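Local structure of AgaA (Rhizobium radiobacter, 6HLX) at residues P186-V191 with E481-E486; I32-V37 with A158-F163; R67-H72 with D179-G184. The protein binds the opine agropinic acid as the periplasmic substrate-binding protein of an ABC transporter, for import into the bacterium. All coordinates share one frame; numbering follows the deposited sequence.

Contact 1 (P186-V191 with E481-E486). With ZN (zinc ion), chain S.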
loop_
_atom_site.group_PDB
_atom_site.type_symbol
_atom_site.label_atom_id
_atom_site.label_comp_id
_atom_site.label_asym_id
_atom_site.label_seq_id
_atom_site.Cartn_x
_atom_site.Cartn_y
_atom_site.Cartn_z
ATOM N N PRO A 186 -15.960 -16.058 -9.416
ATOM C CA PRO A 186 -14.685 -16.734 -9.095
ATOM C C PRO A 186 -14.817 -18.248 -9.309
ATOM O O PRO A 186 -15.927 -18.750 -9.513
ATOM C CB PRO A 186 -14.480 -16.388 -7.623
ATOM C CG PRO A 186 -15.901 -16.322 -7.066
ATOM C CD PRO A 186 -16.751 -15.768 -8.201
ATOM N N ASP A 187 -13.700 -18.982 -9.272
ATOM C CA ASP A 187 -13.768 -20.432 -9.427
ATOM C C ASP A 187 -14.045 -21.113 -8.073
ATOM O O ASP A 187 -14.757 -22.126 -8.011
ATOM C CB ASP A 187 -12.478 -20.987 -10.046
ATOM C CG ASP A 187 -12.695 -22.413 -10.529
ATOM O OD1 ASP A 187 -13.392 -22.594 -11.549
ATOM O OD2 ASP A 187 -12.222 -23.346 -9.850
ATOM N N LEU A 188 -13.467 -20.552 -6.989
ATOM C CA LEU A 188 -13.634 -21.105 -5.646
ATOM C C LEU A 188 -15.023 -20.857 -5.083
ATOM O O LEU A 188 -15.611 -19.805 -5.316
ATOM C CB LEU A 188 -12.586 -20.482 -4.693
ATOM C CG LEU A 188 -11.113 -20.774 -5.042
ATOM C CD1 LEU A 188 -10.166 -19.780 -4.323
ATOM C CD2 LEU A 188 -10.740 -22.210 -4.652
ATOM N N ASP A 189 -15.519 -21.810 -4.285
ATOM C CA ASP A 189 -16.812 -21.645 -3.629
ATOM C C ASP A 189 -16.685 -20.785 -2.372
ATOM O O ASP A 189 -17.621 -20.063 -2.027
ATOM C CB ASP A 189 -17.417 -23.021 -3.304
ATOM C CG ASP A 189 -17.771 -23.785 -4.572
ATOM O OD1 ASP A 189 -18.500 -23.221 -5.423
ATOM O OD2 ASP A 189 -17.290 -24.919 -4.730
ATOM N N GLU A 190 -15.538 -20.889 -1.665
ATOM C CA GLU A 190 -15.277 -20.137 -0.424
ATOM C C GLU A 190 -13.803 -19.912 -0.242
ATOM O O GLU A 190 -12.962 -20.681 -0.718
ATOM C CB GLU A 190 -15.730 -20.920 0.832
ATOM C CG GLU A 190 -17.175 -21.318 0.874
ATOM C CD GLU A 190 -17.616 -21.956 2.170
ATOM O OE1 GLU A 190 -18.823 -22.236 2.257
ATOM O OE2 GLU A 190 -16.786 -22.192 3.074
ATOM N N VAL A 191 -13.483 -18.883 0.528
ATOM C CA VAL A 191 -12.119 -18.628 0.955
ATOM C C VAL A 191 -12.215 -18.307 2.443
ATOM O O VAL A 191 -13.065 -17.495 2.846
ATOM C CB VAL A 191 -11.395 -17.493 0.173
ATOM C CG1 VAL A 191 -9.913 -17.426 0.583
ATOM C CG2 VAL A 191 -11.497 -17.716 -1.335
ATOM N N GLU A 481 -9.940 -14.193 -7.515
ATOM C CA GLU A 481 -11.068 -14.530 -8.396
ATOM C C GLU A 481 -10.677 -15.515 -9.507
ATOM O O GLU A 481 -11.557 -16.065 -10.165
ATOM C CB GLU A 481 -11.701 -13.270 -8.995
ATOM C CG GLU A 481 -10.834 -12.535 -10.010
ATOM C CD GLU A 481 -11.541 -11.377 -10.694
ATOM O OE1 GLU A 481 -12.743 -11.179 -10.425
ATOM O OE2 GLU A 481 -10.901 -10.677 -11.508
ATOM N N ASN A 482 -9.367 -15.668 -9.764
ATOM C CA ASN A 482 -8.846 -16.575 -10.801
ATOM C C ASN A 482 -8.255 -17.842 -10.202
ATOM O O ASN A 482 -7.784 -18.711 -10.937
ATOM C CB ASN A 482 -7.710 -15.872 -11.537
ATOM C CG ASN A 482 -8.115 -14.581 -12.198
ATOM O OD1 ASN A 482 -9.220 -14.454 -12.740
ATOM N ND2 ASN A 482 -7.212 -13.614 -12.179
ATOM N N THR A 483 -8.152 -17.880 -8.879
ATOM C CA THR A 483 -7.495 -18.983 -8.178
ATOM C C THR A 483 -8.336 -20.254 -8.218
ATOM O O THR A 483 -9.557 -20.191 -8.089
ATOM C CB THR A 483 -7.120 -18.527 -6.768
ATOM O OG1 THR A 483 -6.350 -17.306 -6.887
ATOM C CG2 THR A 483 -6.315 -19.592 -6.001
ATOM N N LYS A 484 -7.672 -21.395 -8.396
ATOM C CA LYS A 484 -8.313 -22.721 -8.410
ATOM C C LYS A 484 -7.510 -23.641 -7.504
ATOM O O LYS A 484 -6.317 -23.415 -7.293
ATOM C CB LYS A 484 -8.325 -23.309 -9.835
ATOM C CG LYS A 484 -8.997 -22.423 -10.879
ATOM C CD LYS A 484 -9.108 -23.121 -12.224
ATOM C CE LYS A 484 -9.799 -22.233 -13.230
ATOM N NZ LYS A 484 -10.218 -22.981 -14.455
ATOM N N ILE A 485 -8.157 -24.690 -6.982
ATOM C CA ILE A 485 -7.463 -25.625 -6.120
ATOM C C ILE A 485 -7.977 -27.016 -6.456
ATOM O O ILE A 485 -9.183 -27.215 -6.645
ATOM C CB ILE A 485 -7.611 -25.242 -4.615
ATOM C CG1 ILE A 485 -6.615 -26.027 -3.747
ATOM C CG2 ILE A 485 -9.070 -25.343 -4.092
ATOM C CD1 ILE A 485 -6.433 -25.449 -2.381
ATOM N N GLU A 486 -7.054 -27.962 -6.583
ATOM C CA GLU A 486 -7.423 -29.355 -6.873
ATOM C C GLU A 486 -8.105 -29.947 -5.651
ATOM O O GLU A 486 -7.826 -29.530 -4.522
ATOM C CB GLU A 486 -6.156 -30.167 -7.179
ATOM C CG GLU A 486 -5.598 -29.898 -8.566
ATOM C CD GLU A 486 -4.410 -30.761 -8.942
ATOM O OE1 GLU A 486 -4.362 -31.941 -8.522
ATOM O OE2 GLU A 486 -3.523 -30.256 -9.666
HETATM ZN ZN ZN S . -18.896 -23.352 4.018
HETATM O O HOH W 1 -11.007 -24.664 -7.780
HETATM O O HOH W 2 -11.451 -18.406 -7.511
HETATM O O HOH W 3 -19.657 -22.040 5.069
#
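In the periplasmic binding-protein fold of AgaA, the C-terminal end of the chain returns to the mixed seven-stranded sheet and packs against the turn that leads into its strand 190-195. Leu188 and Asp187 of that turn meet Thr483, Lys484 and Ile485, the last two forming the short strand 484-485 that pairs with 462-463. No direct hydrogen bond joins the two segments; van der Waals contact and two bridging waters connect them. Leu188 reaches across with its branched end: CD2 lies 3.6 Å from Ile485 CG2, the methyl of Ile485 set between its backbone N and carbonyl carbon, while CG of Leu188 packs beside the carbonyl oxygen of Thr483. That oxygen accepts a hydrogen bond from a water (2.7 Å from Thr483 O), which in turn accepts from Leu188 N. Nearer the surface the side chains of Asp187 and Lys484 cross at about a right angle, so that OD2 of Asp187 lies over the aliphatic stem, 3.5 Å from Lys484 CG. The extended lysine carries its ammonium past the carboxylate, and NZ of Lys484 stays 4.3 Å from Asp187 OD1, too far for a salt bridge, though the opposite charges may still attract weakly. Farther along, Glu190 holds a zinc ion through both carboxylate oxygens, unequally, at 2.1 Å for OE1 and 2.6 Å for OE2. Pro186, which follows a cis peptide bond, makes a CA-H...O contact with Glu481 O. A second water donates to Asp187 OD2 and accepts from Ile485 N, at 3.0 Å from that nitrogen.

Contact 2 (I32-V37 with A158-F163). With SO4 (sulfate ion), chain V.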
loop_
_atom_site.group_PDB
_atom_site.type_symbol
_atom_site.label_atom_id
_atom_site.label_comp_id
_atom_site.label_asym_id
_atom_site.label_seq_id
_atom_site.Cartn_x
_atom_site.Cartn_y
_atom_site.Cartn_z
ATOM N N ILE A 32 -13.984 -9.062 -1.764
ATOM C CA ILE A 32 -15.396 -8.679 -1.591
ATOM C C ILE A 32 -15.804 -7.439 -2.375
ATOM O O ILE A 32 -17.001 -7.224 -2.554
ATOM C CB ILE A 32 -15.594 -8.426 -0.062
ATOM C CG1 ILE A 32 -15.449 -9.747 0.739
ATOM C CG2 ILE A 32 -16.916 -7.687 0.295
ATOM C CD1 ILE A 32 -15.132 -9.406 2.302
ATOM N N HIS A 33 -14.842 -6.587 -2.740
ATOM C CA HIS A 33 -15.183 -5.294 -3.332
ATOM C C HIS A 33 -14.594 -5.050 -4.700
ATOM O O HIS A 33 -13.567 -5.624 -5.038
ATOM C CB HIS A 33 -14.697 -4.169 -2.385
ATOM C CG HIS A 33 -15.445 -4.096 -1.085
ATOM N ND1 HIS A 33 -16.772 -3.728 -1.038
ATOM C CD2 HIS A 33 -14.997 -4.297 0.180
ATOM C CE1 HIS A 33 -17.108 -3.753 0.241
ATOM N NE2 HIS A 33 -16.060 -4.083 1.013
ATOM N N ARG A 34 -15.184 -4.077 -5.427
ATOM C CA ARG A 34 -14.710 -3.620 -6.724
ATOM C C ARG A 34 -14.908 -2.113 -6.811
ATOM O O ARG A 34 -15.856 -1.581 -6.229
ATOM C CB ARG A 34 -15.499 -4.318 -7.863
ATOM C CG ARG A 34 -15.061 -5.771 -8.146
ATOM C CD ARG A 34 -13.634 -5.815 -8.677
ATOM N NE ARG A 34 -13.107 -7.167 -8.906
ATOM C CZ ARG A 34 -12.479 -7.908 -7.995
ATOM N NH1 ARG A 34 -12.353 -7.473 -6.740
ATOM N NH2 ARG A 34 -11.994 -9.096 -8.322
ATOM N N GLY A 35 -14.032 -1.452 -7.572
ATOM C CA GLY A 35 -14.166 -0.026 -7.871
ATOM C C GLY A 35 -14.658 0.174 -9.288
ATOM O O GLY A 35 -15.043 -0.793 -9.963
ATOM N N LEU A 36 -14.622 1.430 -9.774
ATOM C CA LEU A 36 -14.983 1.726 -11.163
ATOM C C LEU A 36 -14.005 0.971 -12.067
ATOM O O LEU A 36 -14.392 0.381 -13.072
ATOM C CB LEU A 36 -14.872 3.233 -11.418
ATOM C CG LEU A 36 -15.949 4.067 -10.732
ATOM C CD1 LEU A 36 -15.566 5.559 -10.706
ATOM C CD2 LEU A 36 -17.326 3.802 -11.354
ATOM N N VAL A 37 -12.737 0.956 -11.638
ATOM C CA VAL A 37 -11.625 0.260 -12.289
ATOM C C VAL A 37 -10.781 -0.406 -11.200
ATOM O O VAL A 37 -10.827 0.014 -10.040
ATOM C CB VAL A 37 -10.746 1.230 -13.119
ATOM C CG1 VAL A 37 -11.478 1.747 -14.357
ATOM C CG2 VAL A 37 -10.220 2.393 -12.263
ATOM N N ALA A 158 -19.525 -5.351 -4.275
ATOM C CA ALA A 158 -19.833 -5.794 -5.633
ATOM C C ALA A 158 -18.770 -6.770 -6.166
ATOM O O ALA A 158 -18.774 -7.103 -7.347
ATOM C CB ALA A 158 -19.986 -4.579 -6.558
ATOM N N GLY A 159 -17.909 -7.255 -5.279
ATOM C CA GLY A 159 -16.821 -8.151 -5.671
ATOM C C GLY A 159 -17.226 -9.604 -5.873
ATOM O O GLY A 159 -18.381 -9.959 -5.664
ATOM N N PRO A 160 -16.253 -10.465 -6.277
ATOM C CA PRO A 160 -16.581 -11.869 -6.623
ATOM C C PRO A 160 -17.005 -12.738 -5.440
ATOM O O PRO A 160 -17.593 -13.793 -5.660
ATOM C CB PRO A 160 -15.276 -12.396 -7.263
ATOM C CG PRO A 160 -14.200 -11.501 -6.707
ATOM C CD PRO A 160 -14.844 -10.146 -6.593
ATOM N N PHE A 161 -16.666 -12.307 -4.204
ATOM C CA PHE A 161 -17.054 -13.039 -2.990
ATOM C C PHE A 161 -17.862 -12.146 -2.058
ATOM O O PHE A 161 -17.618 -10.934 -1.997
ATOM C CB PHE A 161 -15.827 -13.589 -2.250
ATOM C CG PHE A 161 -15.014 -14.618 -3.012
ATOM C CD1 PHE A 161 -15.323 -15.977 -2.923
ATOM C CD2 PHE A 161 -13.913 -14.231 -3.776
ATOM C CE1 PHE A 161 -14.566 -16.932 -3.618
ATOM C CE2 PHE A 161 -13.164 -15.185 -4.484
ATOM C CZ PHE A 161 -13.499 -16.528 -4.398
ATOM N N LYS A 162 -18.808 -12.754 -1.326
ATOM C CA LYS A 162 -19.681 -12.075 -0.364
ATOM C C LYS A 162 -19.124 -12.340 1.013
ATOM O O LYS A 162 -18.659 -13.450 1.284
ATOM C CB LYS A 162 -21.107 -12.675 -0.385
ATOM C CG LYS A 162 -21.805 -12.724 -1.734
ATOM C CD LYS A 162 -23.250 -13.211 -1.588
ATOM C CE LYS A 162 -23.385 -14.710 -1.415
ATOM N NZ LYS A 162 -24.814 -15.119 -1.467
ATOM N N PHE A 163 -19.226 -11.361 1.914
ATOM C CA PHE A 163 -18.801 -11.555 3.295
ATOM C C PHE A 163 -19.727 -12.595 3.944
ATOM O O PHE A 163 -20.959 -12.505 3.815
ATOM C CB PHE A 163 -18.907 -10.227 4.050
ATOM C CG PHE A 163 -18.573 -10.294 5.521
ATOM C CD1 PHE A 163 -17.258 -10.166 5.959
ATOM C CD2 PHE A 163 -19.580 -10.435 6.474
ATOM C CE1 PHE A 163 -16.954 -10.166 7.340
ATOM C CE2 PHE A 163 -19.278 -10.470 7.844
ATOM C CZ PHE A 163 -17.965 -10.334 8.269
HETATM S S SO4 V . -25.747 -14.882 -4.798
HETATM O O1 SO4 V . -24.516 -15.680 -4.519
HETATM O O2 SO4 V . -26.956 -15.785 -4.712
HETATM O O3 SO4 V . -25.729 -14.311 -6.161
HETATM O O4 SO4 V . -25.884 -13.823 -3.782
HETATM O O HOH W 4 -17.609 -3.230 -3.686
#
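Arg34 and Pro160 meet at about a right angle, with the CD corner of the proline over one face of the guanidinium. Pro160 CD stands 3.4 Å above the guanidinium plane, offset toward the rim, and is 3.5 Å from Arg34 NH2. The arginine gets there by a bend at chi2 (-65°), which folds the chain back so that its CG passes over Gly159 CA and its NH1 donates to the carbonyl oxygen of its own neighbour, 2.8 Å from His33 O and close to the guanidinium plane. Leu30 O also accepts from NH1, and NH2 forms a salt bridge with Glu481, so the charged group is held by three polar partners while Pro160 CD covers part of one face. The contact joins the end of helix 23-32 to the start of strand 161-167, an outermost strand, within this chain, of the mixed seven-stranded sheet of the binding-protein fold. Here the backbones come very close, and Gly159 N donates to Ile32 O at 2.9 Å. The CA-CB bond of Ile32 is directed away, yet its CA-H meets Phe161 O (CA to O 3.2 Å), and its CD1 lies at the edge of the Phe163 ring, 4.2 Å from Phe163 CB. CG2 of Ile32 sits over the centre of the His33 imidazole, 3.7 Å above its plane. In the plane of that imidazole, at its edge, a water 2.8 Å from His33 ND1 accepts hydrogen bonds from Arg34 N and Ala158 N.

Contact 3 (R67-H72 with D179-G184). With SO4 (sulfate ion), chain V; SO4 (sulfate ion), chain T; ACT (acetate ion), chain K.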
loop_
_atom_site.group_PDB
_atom_site.type_symbol
_atom_site.label_atom_id
_atom_site.label_comp_id
_atom_site.label_asym_id
_atom_site.label_seq_id
_atom_site.Cartn_x
_atom_site.Cartn_y
_atom_site.Cartn_z
ATOM N N ARG A 67 -21.343 -0.685 -15.813
ATOM C CA ARG A 67 -21.659 -2.047 -16.223
ATOM C C ARG A 67 -22.950 -2.457 -15.501
ATOM O O ARG A 67 -23.251 -1.927 -14.422
ATOM C CB ARG A 67 -20.496 -2.945 -15.723
ATOM C CG ARG A 67 -20.482 -4.348 -16.265
ATOM C CD ARG A 67 -19.295 -5.114 -15.709
ATOM N NE ARG A 67 -17.997 -4.632 -16.186
ATOM C CZ ARG A 67 -17.480 -4.906 -17.382
ATOM N NH1 ARG A 67 -18.161 -5.642 -18.256
ATOM N NH2 ARG A 67 -16.276 -4.451 -17.712
ATOM N N GLN A 68 -23.700 -3.402 -16.068
ATOM C CA GLN A 68 -24.855 -3.962 -15.367
ATOM C C GLN A 68 -24.256 -4.859 -14.264
ATOM O O GLN A 68 -23.530 -5.807 -14.559
ATOM C CB GLN A 68 -25.748 -4.795 -16.319
ATOM C CG GLN A 68 -26.843 -5.575 -15.592
ATOM C CD GLN A 68 -27.759 -4.736 -14.729
ATOM O OE1 GLN A 68 -28.244 -3.670 -15.140
ATOM N NE2 GLN A 68 -28.025 -5.216 -13.504
ATOM N N ALA A 69 -24.478 -4.499 -13.008
ATOM C CA ALA A 69 -23.866 -5.218 -11.892
ATOM C C ALA A 69 -24.730 -5.099 -10.653
ATOM O O ALA A 69 -25.501 -4.148 -10.523
ATOM C CB ALA A 69 -22.469 -4.623 -11.605
ATOM N N LYS A 70 -24.604 -6.078 -9.734
ATOM C CA LYS A 70 -25.351 -6.051 -8.488
ATOM C C LYS A 70 -24.436 -6.083 -7.272
ATOM O O LYS A 70 -23.324 -6.622 -7.327
ATOM C CB LYS A 70 -26.303 -7.264 -8.415
ATOM C CG LYS A 70 -27.523 -7.109 -9.331
ATOM C CD LYS A 70 -28.544 -8.195 -9.030
ATOM C CE LYS A 70 -29.872 -7.950 -9.711
ATOM N NZ LYS A 70 -29.811 -8.254 -11.161
ATOM N N PHE A 71 -24.931 -5.532 -6.160
ATOM C CA PHE A 71 -24.298 -5.644 -4.863
ATOM C C PHE A 71 -24.729 -6.980 -4.261
ATOM O O PHE A 71 -25.722 -7.581 -4.718
ATOM C CB PHE A 71 -24.716 -4.503 -3.941
ATOM C CG PHE A 71 -24.139 -3.171 -4.343
ATOM C CD1 PHE A 71 -22.769 -2.922 -4.227
ATOM C CD2 PHE A 71 -24.966 -2.140 -4.766
ATOM C CE1 PHE A 71 -22.233 -1.666 -4.559
ATOM C CE2 PHE A 71 -24.438 -0.886 -5.095
ATOM C CZ PHE A 71 -23.072 -0.652 -4.994
ATOM N N HIS A 72 -24.017 -7.421 -3.204
ATOM C CA HIS A 72 -24.292 -8.701 -2.542
ATOM C C HIS A 72 -25.704 -8.811 -1.952
ATOM O O HIS A 72 -26.217 -9.919 -1.787
ATOM C CB HIS A 72 -23.217 -8.988 -1.485
ATOM C CG HIS A 72 -21.840 -9.026 -2.091
ATOM N ND1 HIS A 72 -20.722 -8.595 -1.391
ATOM C CD2 HIS A 72 -21.457 -9.400 -3.338
ATOM C CE1 HIS A 72 -19.705 -8.747 -2.220
ATOM N NE2 HIS A 72 -20.095 -9.254 -3.393
ATOM N N ASP A 179 -24.037 -13.888 -8.617
ATOM C CA ASP A 179 -24.461 -12.796 -9.506
ATOM C C ASP A 179 -23.318 -11.846 -9.889
ATOM O O ASP A 179 -23.576 -10.795 -10.485
ATOM C CB ASP A 179 -25.658 -12.035 -8.911
ATOM C CG ASP A 179 -26.989 -12.770 -9.049
ATOM O OD1 ASP A 179 -27.043 -13.782 -9.794
ATOM O OD2 ASP A 179 -27.972 -12.327 -8.430
ATOM N N TYR A 180 -22.046 -12.256 -9.624
ATOM C CA TYR A 180 -20.864 -11.461 -10.030
ATOM C C TYR A 180 -20.856 -11.337 -11.566
ATOM O O TYR A 180 -21.308 -12.245 -12.276
ATOM C CB TYR A 180 -19.594 -12.127 -9.526
ATOM C CG TYR A 180 -18.322 -11.359 -9.816
ATOM C CD1 TYR A 180 -18.161 -10.043 -9.382
ATOM C CD2 TYR A 180 -17.252 -11.969 -10.464
ATOM C CE1 TYR A 180 -16.956 -9.362 -9.573
ATOM C CE2 TYR A 180 -16.043 -11.302 -10.649
ATOM C CZ TYR A 180 -15.914 -9.984 -10.244
ATOM O OH TYR A 180 -14.717 -9.340 -10.400
ATOM N N TYR A 181 -20.398 -10.180 -12.073
ATOM C CA TYR A 181 -20.507 -9.871 -13.512
ATOM C C TYR A 181 -19.504 -10.547 -14.447
ATOM O O TYR A 181 -19.664 -10.414 -15.671
ATOM C CB TYR A 181 -20.477 -8.351 -13.736
ATOM C CG TYR A 181 -19.308 -7.654 -13.079
ATOM C CD1 TYR A 181 -18.066 -7.585 -13.709
ATOM C CD2 TYR A 181 -19.446 -7.045 -11.834
ATOM C CE1 TYR A 181 -16.987 -6.932 -13.111
ATOM C CE2 TYR A 181 -18.372 -6.394 -11.221
ATOM C CZ TYR A 181 -17.144 -6.352 -11.857
ATOM O OH TYR A 181 -16.111 -5.673 -11.249
ATOM N N LYS A 182 -18.492 -11.262 -13.926
ATOM C CA LYS A 182 -17.533 -11.944 -14.808
ATOM C C LYS A 182 -17.907 -13.409 -14.949
ATOM O O LYS A 182 -18.065 -14.107 -13.942
ATOM C CB LYS A 182 -16.101 -11.813 -14.280
ATOM C CG LYS A 182 -15.599 -10.382 -14.225
ATOM C CD LYS A 182 -14.146 -10.317 -13.805
ATOM C CE LYS A 182 -13.684 -8.879 -13.637
ATOM N NZ LYS A 182 -12.230 -8.794 -13.277
ATOM N N LYS A 183 -18.070 -13.881 -16.206
ATOM C CA LYS A 183 -18.436 -15.274 -16.487
ATOM C C LYS A 183 -17.364 -16.240 -15.944
ATOM O O LYS A 183 -16.173 -16.000 -16.123
ATOM C CB LYS A 183 -18.609 -15.455 -18.013
ATOM C CG LYS A 183 -19.290 -16.765 -18.389
ATOM C CD LYS A 183 -19.215 -17.033 -19.891
ATOM C CE LYS A 183 -20.227 -18.057 -20.369
ATOM N NZ LYS A 183 -20.005 -19.409 -19.787
ATOM N N GLY A 184 -17.808 -17.274 -15.242
ATOM C CA GLY A 184 -16.937 -18.302 -14.675
ATOM C C GLY A 184 -16.078 -17.850 -13.516
ATOM O O GLY A 184 -15.119 -18.539 -13.139
HETATM S S SO4 V . -25.747 -14.882 -4.798
HETATM O O1 SO4 V . -24.516 -15.680 -4.519
HETATM O O2 SO4 V . -26.956 -15.785 -4.712
HETATM O O3 SO4 V . -25.729 -14.311 -6.161
HETATM O O4 SO4 V . -25.884 -13.823 -3.782
HETATM S S SO4 T . -21.636 -17.826 -14.815
HETATM O O1 SO4 T . -22.596 -18.712 -14.153
HETATM O O2 SO4 T . -21.545 -18.171 -16.236
HETATM O O3 SO4 T . -22.093 -16.446 -14.678
HETATM O O4 SO4 T . -20.321 -17.979 -14.189
HETATM C C ACT K . -10.845 -10.430 -16.607
HETATM O O ACT K . -9.852 -11.166 -16.808
HETATM O OXT ACT K . -10.959 -9.622 -15.653
HETATM C CH3 ACT K . -12.018 -10.533 -17.610
HETATM O O HOH W 5 -22.877 -8.159 -10.747
#
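Tyr181 and Arg67 carry most of this surface contact, in which two loops of the binding-protein fold meet: the one leaving strand 61-66 of the five-stranded antiparallel sheet and the one linking strands 171-176 and 190-195 of the mixed sheet. The two side chains cross at about a right angle, while their flat groups lie nearly parallel, guanidinium and ring planes 10° apart. The closest touch is made by the arginine's methylene, with Arg67 CD 3.4 Å from Tyr181 CD1 and NE a little farther off. A bend at chi3 (-68°) turns the guanidinium away from the line of the stem, and NE and NH2 of Arg67 donate to the backbone oxygens of Glu48 and Pro47. The phenol is fixed at its far end by a hydrogen bond between Tyr181 OH and the Glu48 carboxylate. The ring also receives the methyl of Ala69, whose CB is 3.9 Å from Tyr181 CD2. Asp179 buries a similar area against Lys70, but their charged ends remain 5.2 Å apart (Lys70 NZ to Asp179 OD2), and only a weak attraction is likely. The backbones are joined instead through a water that donates to Asp179 O, at 2.7 Å, and accepts from Lys70 N, at 2.9 Å.

Overall arrangement
Contacts 2 and 3 lie closest, their centres about 9 Å apart, and their segments alternate along the chain; both touch the same sulfate ion. Contact 1, which includes the zinc ion held by Glu190, follows both in sequence, its centre about 15 and 16 Å from theirs. Glu481 of contact 1 is the meeting point: its OE1 forms a salt bridge with Arg34 NH2 of contact 2 (3.1 Å) and probably a hydrogen bond with Tyr180 OH of contact 3 (2.7 Å), while its OE2 forms a salt bridge with Lys182 NZ of contact 3 (2.9 Å). His72 NE2 of contact 3 probably bonds to Gly159 O of contact 2 at 2.9 Å, and Pro186 packs on Phe161.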